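Local structure of cell division control protein 45 cdc45 putative (Entamoeba histolytica, 6CC2) at residues 40-45 / 81-86; 217-222 / 334-339. The protein is a Cdc45-family protein that probably serves in DNA replication, where eukaryotic Cdc45 joins Mcm2-7 and GINS in the replicative helicase. One frame throughout, in Å; residues are numbered along the deposited sequence.

Contact 1 (40-45 / 81-86)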
ATOM      1  N   LYS A  40      12.449   8.927   2.065  1.00 19.38           N
ATOM      2  CA  LYS A  40      12.403  10.349   2.412  1.00 17.44           C
ATOM      3  C   LYS A  40      13.188  10.631   3.686  1.00 18.86           C
ATOM      4  O   LYS A  40      14.017  11.559   3.733  1.00 20.25           O
ATOM      5  CB  LYS A  40      10.928  10.783   2.569  1.00 19.10           C
ATOM      6  CG  LYS A  40      10.711  12.220   3.029  1.00 21.05           C
ATOM      7  CD  LYS A  40      11.275  13.209   2.048  1.00 22.01           C
ATOM      8  CE  LYS A  40      10.971  14.638   2.455  1.00 25.58           C
ATOM      9  NZ  LYS A  40      11.541  15.623   1.466  1.00 26.03           N
ATOM     10  N   ILE A  41      12.964   9.821   4.723  1.00 19.32           N
ATOM     11  CA  ILE A  41      13.616  10.063   6.009  1.00 20.50           C
ATOM     12  C   ILE A  41      15.126   9.868   5.898  1.00 22.24           C
ATOM     13  O   ILE A  41      15.916  10.674   6.403  1.00 23.41           O
ATOM     14  CB  ILE A  41      12.986   9.150   7.087  1.00 20.55           C
ATOM     15  CG1 ILE A  41      11.552   9.607   7.352  1.00 20.58           C
ATOM     16  CG2 ILE A  41      13.798   9.193   8.367  1.00 22.85           C
ATOM     17  CD1 ILE A  41      10.779   8.735   8.353  1.00 19.95           C
ATOM     18  N   LEU A  42      15.554   8.777   5.247  1.00 20.05           N
ATOM     19  CA  LEU A  42      16.975   8.606   4.983  1.00 20.01           C
ATOM     20  C   LEU A  42      17.519   9.765   4.162  1.00 20.82           C
ATOM     21  O   LEU A  42      18.631  10.267   4.416  1.00 22.83           O
ATOM     22  CB  LEU A  42      17.237   7.289   4.272  1.00 20.00           C
ATOM     23  CG  LEU A  42      16.886   6.033   5.077  1.00 22.04           C
ATOM     24  CD1 LEU A  42      16.928   4.821   4.140  1.00 22.61           C
ATOM     25  CD2 LEU A  42      17.800   5.839   6.265  1.00 26.63           C
ATOM     26  N   SER A  43      16.773  10.194   3.144  1.00 23.87           N
ATOM     27  CA  SER A  43      17.299  11.232   2.267  1.00 25.84           C
ATOM     28  C   SER A  43      17.467  12.554   2.997  1.00 25.63           C
ATOM     29  O   SER A  43      18.357  13.335   2.660  1.00 27.42           O
ATOM     30  CB  SER A  43      16.396  11.399   1.048  1.00 27.00           C
ATOM     31  OG  SER A  43      15.172  12.012   1.423  1.00 31.31           O
HETATM   32  N   MSE A  44      16.645  12.827   3.999  1.00 25.70           N
HETATM   33  CA  MSE A  44      16.776  14.052   4.776  1.00 27.99           C
HETATM   34  C   MSE A  44      18.094  14.089   5.547  1.00 29.79           C
HETATM   35  O   MSE A  44      18.753  15.123   5.614  1.00 30.41           O
HETATM   36  CB  MSE A  44      15.607  14.202   5.749  1.00 27.07           C
HETATM   37  CG  MSE A  44      14.289  14.412   5.053  1.00 28.53           C
HETATM   38 SE   MSE A  44      12.794  14.085   6.248  1.00 31.13          SE
HETATM   39  CE  MSE A  44      12.913  15.705   7.358  1.00 27.85           C
HETATM   40  N   MSE A  45      18.445  12.957   6.155  1.00 27.56           N
HETATM   41  CA  MSE A  45      19.719  12.826   6.855  1.00 27.88           C
HETATM   42  C   MSE A  45      20.867  12.954   5.868  1.00 26.48           C
HETATM   43  O   MSE A  45      21.815  13.689   6.109  1.00 28.29           O
HETATM   44  CB  MSE A  45      19.789  11.482   7.574  1.00 28.69           C
HETATM   45  CG  MSE A  45      18.848  11.381   8.761  1.00 34.16           C
HETATM   46 SE   MSE A  45      19.169   9.739   9.739  1.00 35.35          SE
HETATM   47  CE  MSE A  45      17.899   8.599   8.788  1.00 28.24           C
ATOM     48  N   PHE A  81      20.912   0.362  -0.402  1.00 23.84           N
ATOM     49  CA  PHE A  81      19.823   0.052   0.511  1.00 22.47           C
ATOM     50  C   PHE A  81      18.694  -0.563  -0.303  1.00 22.02           C
ATOM     51  O   PHE A  81      18.329  -0.023  -1.348  1.00 24.10           O
ATOM     52  CB  PHE A  81      19.299   1.314   1.201  1.00 21.74           C
ATOM     53  CG  PHE A  81      20.188   1.831   2.259  1.00 21.30           C
ATOM     54  CD1 PHE A  81      21.278   2.634   1.942  1.00 24.65           C
ATOM     55  CD2 PHE A  81      19.942   1.535   3.599  1.00 21.46           C
ATOM     56  CE1 PHE A  81      22.092   3.138   2.940  1.00 25.44           C
ATOM     57  CE2 PHE A  81      20.770   2.039   4.590  1.00 21.85           C
ATOM     58  CZ  PHE A  81      21.845   2.825   4.256  1.00 25.39           C
ATOM     59  N   PHE A  82      18.162  -1.684   0.168  1.00 18.36           N
ATOM     60  CA  PHE A  82      16.959  -2.295  -0.377  1.00 20.81           C
ATOM     61  C   PHE A  82      15.831  -2.002   0.602  1.00 21.06           C
ATOM     62  O   PHE A  82      15.918  -2.368   1.788  1.00 19.49           O
ATOM     63  CB  PHE A  82      17.151  -3.796  -0.565  1.00 21.19           C
ATOM     64  CG  PHE A  82      18.270  -4.161  -1.517  1.00 25.23           C
ATOM     65  CD1 PHE A  82      18.513  -3.408  -2.656  1.00 30.81           C
ATOM     66  CD2 PHE A  82      19.078  -5.244  -1.260  1.00 28.73           C
ATOM     67  CE1 PHE A  82      19.535  -3.742  -3.534  1.00 31.63           C
ATOM     68  CE2 PHE A  82      20.103  -5.591  -2.138  1.00 26.52           C
ATOM     69  CZ  PHE A  82      20.331  -4.833  -3.282  1.00 25.45           C
ATOM     70  N   ILE A  83      14.796  -1.308   0.123  1.00 18.78           N
ATOM     71  CA  ILE A  83      13.715  -0.817   0.982  1.00 17.79           C
ATOM     72  C   ILE A  83      12.424  -1.580   0.687  1.00 19.86           C
ATOM     73  O   ILE A  83      11.888  -1.514  -0.426  1.00 20.14           O
ATOM     74  CB  ILE A  83      13.525   0.698   0.804  1.00 18.25           C
ATOM     75  CG1 ILE A  83      14.812   1.432   1.193  1.00 21.64           C
ATOM     76  CG2 ILE A  83      12.338   1.196   1.622  1.00 19.03           C
ATOM     77  CD1 ILE A  83      14.777   2.932   0.937  1.00 27.72           C
ATOM     78  N   ASP A  84      11.925  -2.266   1.723  1.00 19.73           N
ATOM     79  CA  ASP A  84      10.663  -3.040   1.717  1.00 20.42           C
ATOM     80  C   ASP A  84      10.705  -4.180   0.709  1.00 22.37           C
ATOM     81  O   ASP A  84       9.684  -4.651   0.237  1.00 22.17           O
ATOM     82  CB  ASP A  84       9.432  -2.153   1.510  1.00 20.85           C
ATOM     83  CG  ASP A  84       8.287  -2.490   2.498  1.00 28.93           C
ATOM     84  OD1 ASP A  84       8.489  -3.341   3.396  1.00 26.97           O
ATOM     85  OD2 ASP A  84       7.186  -1.896   2.390  1.00 30.16           O
ATOM     86  N   CYS A  85      11.906  -4.655   0.396  1.00 19.78           N
ATOM     87  CA  CYS A  85      12.105  -5.858  -0.389  1.00 21.78           C
ATOM     88  C   CYS A  85      13.459  -6.451  -0.013  1.00 21.41           C
ATOM     89  O   CYS A  85      14.249  -5.823   0.701  1.00 21.95           O
ATOM     90  CB  CYS A  85      12.044  -5.571  -1.889  1.00 22.43           C
ATOM     91  SG  CYS A  85      13.305  -4.412  -2.493  1.00 22.22           S
ATOM     92  N   ALA A  86      13.684  -7.681  -0.472  1.00 20.45           N
ATOM     93  CA  ALA A  86      14.946  -8.403  -0.431  1.00 22.00           C
ATOM     94  C   ALA A  86      15.226  -9.110   0.886  1.00 21.09           C
ATOM     95  O   ALA A  86      16.011 -10.061   0.916  1.00 20.23           O
ATOM     96  CB  ALA A  86      16.125  -7.472  -0.728  1.00 24.46           C
TER
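Leu42, on helix 33-48, faces Phe81 and Ile83 near the C-terminal end of strand 77-83, with Leu42 and Phe81 the closest backbone pair at 10.1 Å between CA atoms. That spacing is bridged by side chains alone, and it belongs to an alpha/beta domain whose parallel sheet places strand 77-83 between strands 24-29 and 102-106. Helix 33-48 is the connection from strand 24-29 to the neighbouring parallel strand 53-57, a beta-alpha-beta crossover, and packs on one face of the sheet. The strand ends at Ile83, and Asp84, with positive phi, turns the chain into a loop. On the helix, Met44 N bonds to Lys40 O at 2.9 Å. Phe81 and Ile83, two residues apart, direct their side chains to the helix side, and Leu42 projects to meet them. Its CG lies anti to the carbonyl carbon (chi1 -64°), which sends the branched end, CG with its two methyls, to the sheet. One methyl serves both partners: Leu42 CD1 lies 4.3 Å from Ile83 CD1 and 4.5 Å from Phe81 CD2, approaching the ring obliquely. The contact is loose and wholly apolar, and Leu27 of strand 24-29 touches all three side chains; Ile106 of strand 102-106 and Ala186 of helix 182-192 also pack on Leu42. Beyond the strand, Asp84 is held through its two carboxylate oxygens by Ser108 and Thr32. One turn of the helix carries a polar detail of its own: Ser43 OG donates to Lys40 O at 2.6 Å, reaching it from the same face of the carbonyl plane as Met44 N.

Contact 2 (217-222 / 334-339); sequences INAKTY and FENLFL
Ala219, in the first turn of helix 219-233, and Leu339, at the start of strand 338-344, point at one another, while Asn336, in the 3-10 turn 335-337 that leads into the strand, comes at the same alanine with its amide. The methyl of Ala219 is the hub. Its CB lies 3.6 Å from Asn336 ND2 and 3.7 Å from Asn336 CG; the amide lies against the methyl at the exposed border of the contact, a van der Waals touch. Just before the helix, Asn218 is the N-cap: its OD1 takes Thr221 N at 2.8 Å, almost in line with the C=O bond (C=O...N angle 170°), and Thr221 OG1 at 3.0 Å from above the carbonyl plane. Leu339 spreads its two branches: CD2 reaches Ala219 CB at 4.1 Å, and CD1 reaches Tyr222 CD2 at 4.2 Å, oblique to the phenol ring. Tyr222 gets there because its CG is anti to the backbone N (chi1 167°), laying the ring beside the strand, where its OH bonds to the backbone O of Pro340. Phe355 meets the same ring, and Tyr212 of helix 199-213 touches Leu339. Through Ala219 and Tyr222 against Leu339, helix 219-233 is joined to an outer strand of the three-stranded mixed sheet. Methyls, amide and ring meet by van der Waals contact, which suggests that shape, more than directional bonding, sets the fit between the two segments.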
ATOM      1  N   ILE A 217      -0.989  -4.700   8.779  1.00 17.34           N
ATOM      2  CA  ILE A 217      -0.990  -4.687  10.240  1.00 18.23           C
ATOM      3  C   ILE A 217      -2.409  -4.523  10.741  1.00 21.03           C
ATOM      4  O   ILE A 217      -3.256  -3.988  10.044  1.00 19.75           O
ATOM      5  CB  ILE A 217      -0.112  -3.548  10.796  1.00 18.16           C
ATOM      6  CG1 ILE A 217      -0.644  -2.176  10.390  1.00 17.51           C
ATOM      7  CG2 ILE A 217       1.347  -3.731  10.337  1.00 19.26           C
ATOM      8  CD1 ILE A 217       0.078  -1.012  11.085  1.00 19.60           C
ATOM      9  N   ASN A 218      -2.636  -4.942  11.985  1.00 19.23           N
ATOM     10  CA  ASN A 218      -3.944  -4.789  12.604  1.00 18.95           C
ATOM     11  C   ASN A 218      -4.056  -3.445  13.347  1.00 17.25           C
ATOM     12  O   ASN A 218      -3.115  -2.637  13.406  1.00 17.75           O
ATOM     13  CB  ASN A 218      -4.258  -5.977  13.530  1.00 21.30           C
ATOM     14  CG  ASN A 218      -3.334  -6.079  14.740  1.00 22.39           C
ATOM     15  OD1 ASN A 218      -2.724  -5.109  15.183  1.00 22.25           O
ATOM     16  ND2 ASN A 218      -3.249  -7.291  15.299  1.00 25.02           N
ATOM     17  N   ALA A 219      -5.267  -3.165  13.813  1.00 18.57           N
ATOM     18  CA  ALA A 219      -5.551  -1.874  14.423  1.00 20.60           C
ATOM     19  C   ALA A 219      -4.774  -1.670  15.721  1.00 20.24           C
ATOM     20  O   ALA A 219      -4.346  -0.543  16.019  1.00 19.40           O
ATOM     21  CB  ALA A 219      -7.055  -1.750  14.668  1.00 21.14           C
ATOM     22  N   LYS A 220      -4.569  -2.731  16.492  1.00 19.75           N
ATOM     23  CA  LYS A 220      -3.809  -2.594  17.734  1.00 21.74           C
ATOM     24  C   LYS A 220      -2.369  -2.184  17.438  1.00 21.14           C
ATOM     25  O   LYS A 220      -1.798  -1.322  18.119  1.00 20.86           O
ATOM     26  CB  LYS A 220      -3.858  -3.901  18.517  1.00 27.78           C
ATOM     27  CG  LYS A 220      -5.211  -4.166  19.162  1.00 48.56           C
ATOM     28  CD  LYS A 220      -5.195  -5.409  20.047  1.00 68.86           C
ATOM     29  CE  LYS A 220      -5.065  -6.688  19.228  1.00 79.38           C
ATOM     30  NZ  LYS A 220      -5.284  -7.909  20.060  1.00 84.51           N
ATOM     31  N   THR A 221      -1.781  -2.754  16.396  1.00 19.88           N
ATOM     32  CA  THR A 221      -0.428  -2.363  16.009  1.00 18.86           C
ATOM     33  C   THR A 221      -0.381  -0.911  15.547  1.00 18.38           C
ATOM     34  O   THR A 221       0.525  -0.134  15.918  1.00 18.86           O
ATOM     35  CB  THR A 221       0.083  -3.308  14.921  1.00 19.90           C
ATOM     36  OG1 THR A 221       0.179  -4.625  15.468  1.00 21.81           O
ATOM     37  CG2 THR A 221       1.430  -2.860  14.409  1.00 22.56           C
ATOM     38  N   TYR A 222      -1.377  -0.499  14.768  1.00 17.30           N
ATOM     39  CA  TYR A 222      -1.443   0.889  14.357  1.00 16.66           C
ATOM     40  C   TYR A 222      -1.524   1.824  15.561  1.00 18.80           C
ATOM     41  O   TYR A 222      -0.792   2.828  15.650  1.00 19.08           O
ATOM     42  CB  TYR A 222      -2.635   1.084  13.415  1.00 16.35           C
ATOM     43  CG  TYR A 222      -2.926   2.555  13.209  1.00 17.24           C
ATOM     44  CD1 TYR A 222      -2.141   3.334  12.374  1.00 17.34           C
ATOM     45  CD2 TYR A 222      -3.960   3.181  13.907  1.00 18.46           C
ATOM     46  CE1 TYR A 222      -2.376   4.680  12.223  1.00 17.09           C
ATOM     47  CE2 TYR A 222      -4.191   4.529  13.742  1.00 18.22           C
ATOM     48  CZ  TYR A 222      -3.400   5.276  12.927  1.00 18.16           C
ATOM     49  OH  TYR A 222      -3.632   6.621  12.778  1.00 18.55           O
ATOM     50  N   PHE A 334     -17.927  -3.156  13.801  1.00 32.83           N
ATOM     51  CA  PHE A 334     -16.797  -2.440  13.220  1.00 28.26           C
ATOM     52  C   PHE A 334     -16.360  -1.325  14.168  1.00 26.68           C
ATOM     53  O   PHE A 334     -16.174  -0.170  13.781  1.00 29.77           O
ATOM     54  CB  PHE A 334     -17.076  -1.914  11.800  1.00 29.98           C
ATOM     55  CG  PHE A 334     -18.368  -1.132  11.636  1.00 29.00           C
ATOM     56  CD1 PHE A 334     -18.423   0.213  11.931  1.00 32.33           C
ATOM     57  CD2 PHE A 334     -19.501  -1.740  11.108  1.00 27.62           C
ATOM     58  CE1 PHE A 334     -19.582   0.937  11.750  1.00 29.50           C
ATOM     59  CE2 PHE A 334     -20.663  -1.033  10.918  1.00 30.55           C
ATOM     60  CZ  PHE A 334     -20.715   0.318  11.239  1.00 27.24           C
ATOM     61  N   GLU A 335     -16.114  -1.700  15.429  1.00 26.26           N
ATOM     62  CA  GLU A 335     -15.671  -0.729  16.426  1.00 27.22           C
ATOM     63  C   GLU A 335     -14.306  -0.154  16.104  1.00 29.56           C
ATOM     64  O   GLU A 335     -13.989   0.952  16.560  1.00 31.76           O
ATOM     65  CB  GLU A 335     -15.630  -1.386  17.808  1.00 32.34           C
ATOM     66  CG  GLU A 335     -16.976  -1.908  18.316  1.00 43.06           C
ATOM     67  CD  GLU A 335     -17.302  -3.312  17.810  1.00 60.01           C
ATOM     68  OE1 GLU A 335     -16.600  -3.819  16.905  1.00 63.10           O
ATOM     69  OE2 GLU A 335     -18.271  -3.911  18.326  1.00 68.85           O
ATOM     70  N   ASN A 336     -13.475  -0.894  15.355  1.00 26.33           N
ATOM     71  CA  ASN A 336     -12.180  -0.380  14.902  1.00 26.10           C
ATOM     72  C   ASN A 336     -12.323   0.725  13.864  1.00 24.00           C
ATOM     73  O   ASN A 336     -11.312   1.223  13.354  1.00 25.90           O
ATOM     74  CB  ASN A 336     -11.314  -1.489  14.317  1.00 33.29           C
ATOM     75  CG  ASN A 336     -10.637  -2.320  15.376  1.00 38.28           C
ATOM     76  OD1 ASN A 336     -10.501  -1.897  16.518  1.00 42.79           O
ATOM     77  ND2 ASN A 336     -10.212  -3.518  14.998  1.00 37.97           N
ATOM     78  N   LEU A 337     -13.547   1.109  13.509  1.00 24.22           N
ATOM     79  CA  LEU A 337     -13.702   2.293  12.675  1.00 23.29           C
ATOM     80  C   LEU A 337     -13.206   3.538  13.401  1.00 22.11           C
ATOM     81  O   LEU A 337     -12.780   4.505  12.762  1.00 23.63           O
ATOM     82  CB  LEU A 337     -15.155   2.458  12.276  1.00 25.29           C
ATOM     83  CG  LEU A 337     -15.474   3.647  11.374  1.00 25.90           C
ATOM     84  CD1 LEU A 337     -14.733   3.561  10.063  1.00 25.76           C
ATOM     85  CD2 LEU A 337     -16.962   3.705  11.159  1.00 27.57           C
ATOM     86  N   PHE A 338     -13.258   3.541  14.730  1.00 22.63           N
ATOM     87  CA  PHE A 338     -12.838   4.703  15.508  1.00 22.87           C
ATOM     88  C   PHE A 338     -11.410   4.452  15.972  1.00 22.85           C
ATOM     89  O   PHE A 338     -11.164   3.597  16.834  1.00 24.48           O
ATOM     90  CB  PHE A 338     -13.792   4.947  16.670  1.00 24.74           C
ATOM     91  CG  PHE A 338     -15.179   5.278  16.218  1.00 26.86           C
ATOM     92  CD1 PHE A 338     -15.496   6.561  15.809  1.00 30.07           C
ATOM     93  CD2 PHE A 338     -16.157   4.293  16.158  1.00 31.44           C
ATOM     94  CE1 PHE A 338     -16.777   6.871  15.379  1.00 33.43           C
ATOM     95  CE2 PHE A 338     -17.430   4.598  15.727  1.00 35.13           C
ATOM     96  CZ  PHE A 338     -17.736   5.892  15.337  1.00 34.55           C
ATOM     97  N   LEU A 339     -10.478   5.176  15.377  1.00 21.29           N
ATOM     98  CA  LEU A 339      -9.062   5.086  15.698  1.00 20.57           C
ATOM     99  C   LEU A 339      -8.491   6.494  15.701  1.00 20.14           C
ATOM    100  O   LEU A 339      -8.993   7.371  14.990  1.00 21.87           O
ATOM    101  CB  LEU A 339      -8.294   4.244  14.668  1.00 23.31           C
ATOM    102  CG  LEU A 339      -8.719   2.784  14.520  1.00 25.65           C
ATOM    103  CD1 LEU A 339      -7.985   2.190  13.308  1.00 24.07           C
ATOM    104  CD2 LEU A 339      -8.408   1.993  15.751  1.00 28.01           C
TER

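From the N terminus, contact 1 comes first: the chain runs through helix 33-48, strand 53-57 and helix 61-71, then returns along strand 77-83, closing a loop of 35 intervening residues within the parallel sheet domain. Contact 2 opens only at 217-222 and closes at 334-339, after 111 residues that include strand 251-257. The two loops therefore lie in series, neither nested nor crossed. The centres of contact 1 and contact 2 are about 27 Å apart; the nearest atoms of contact 1 and contact 2 are about 10 Å apart. Helix 199-213 links them, packing on Ile41 and Met44 from segment 40-45 and on Tyr222 and Leu339 of contact 2, so it bridges the parallel sheet domain and the region of the mixed sheet.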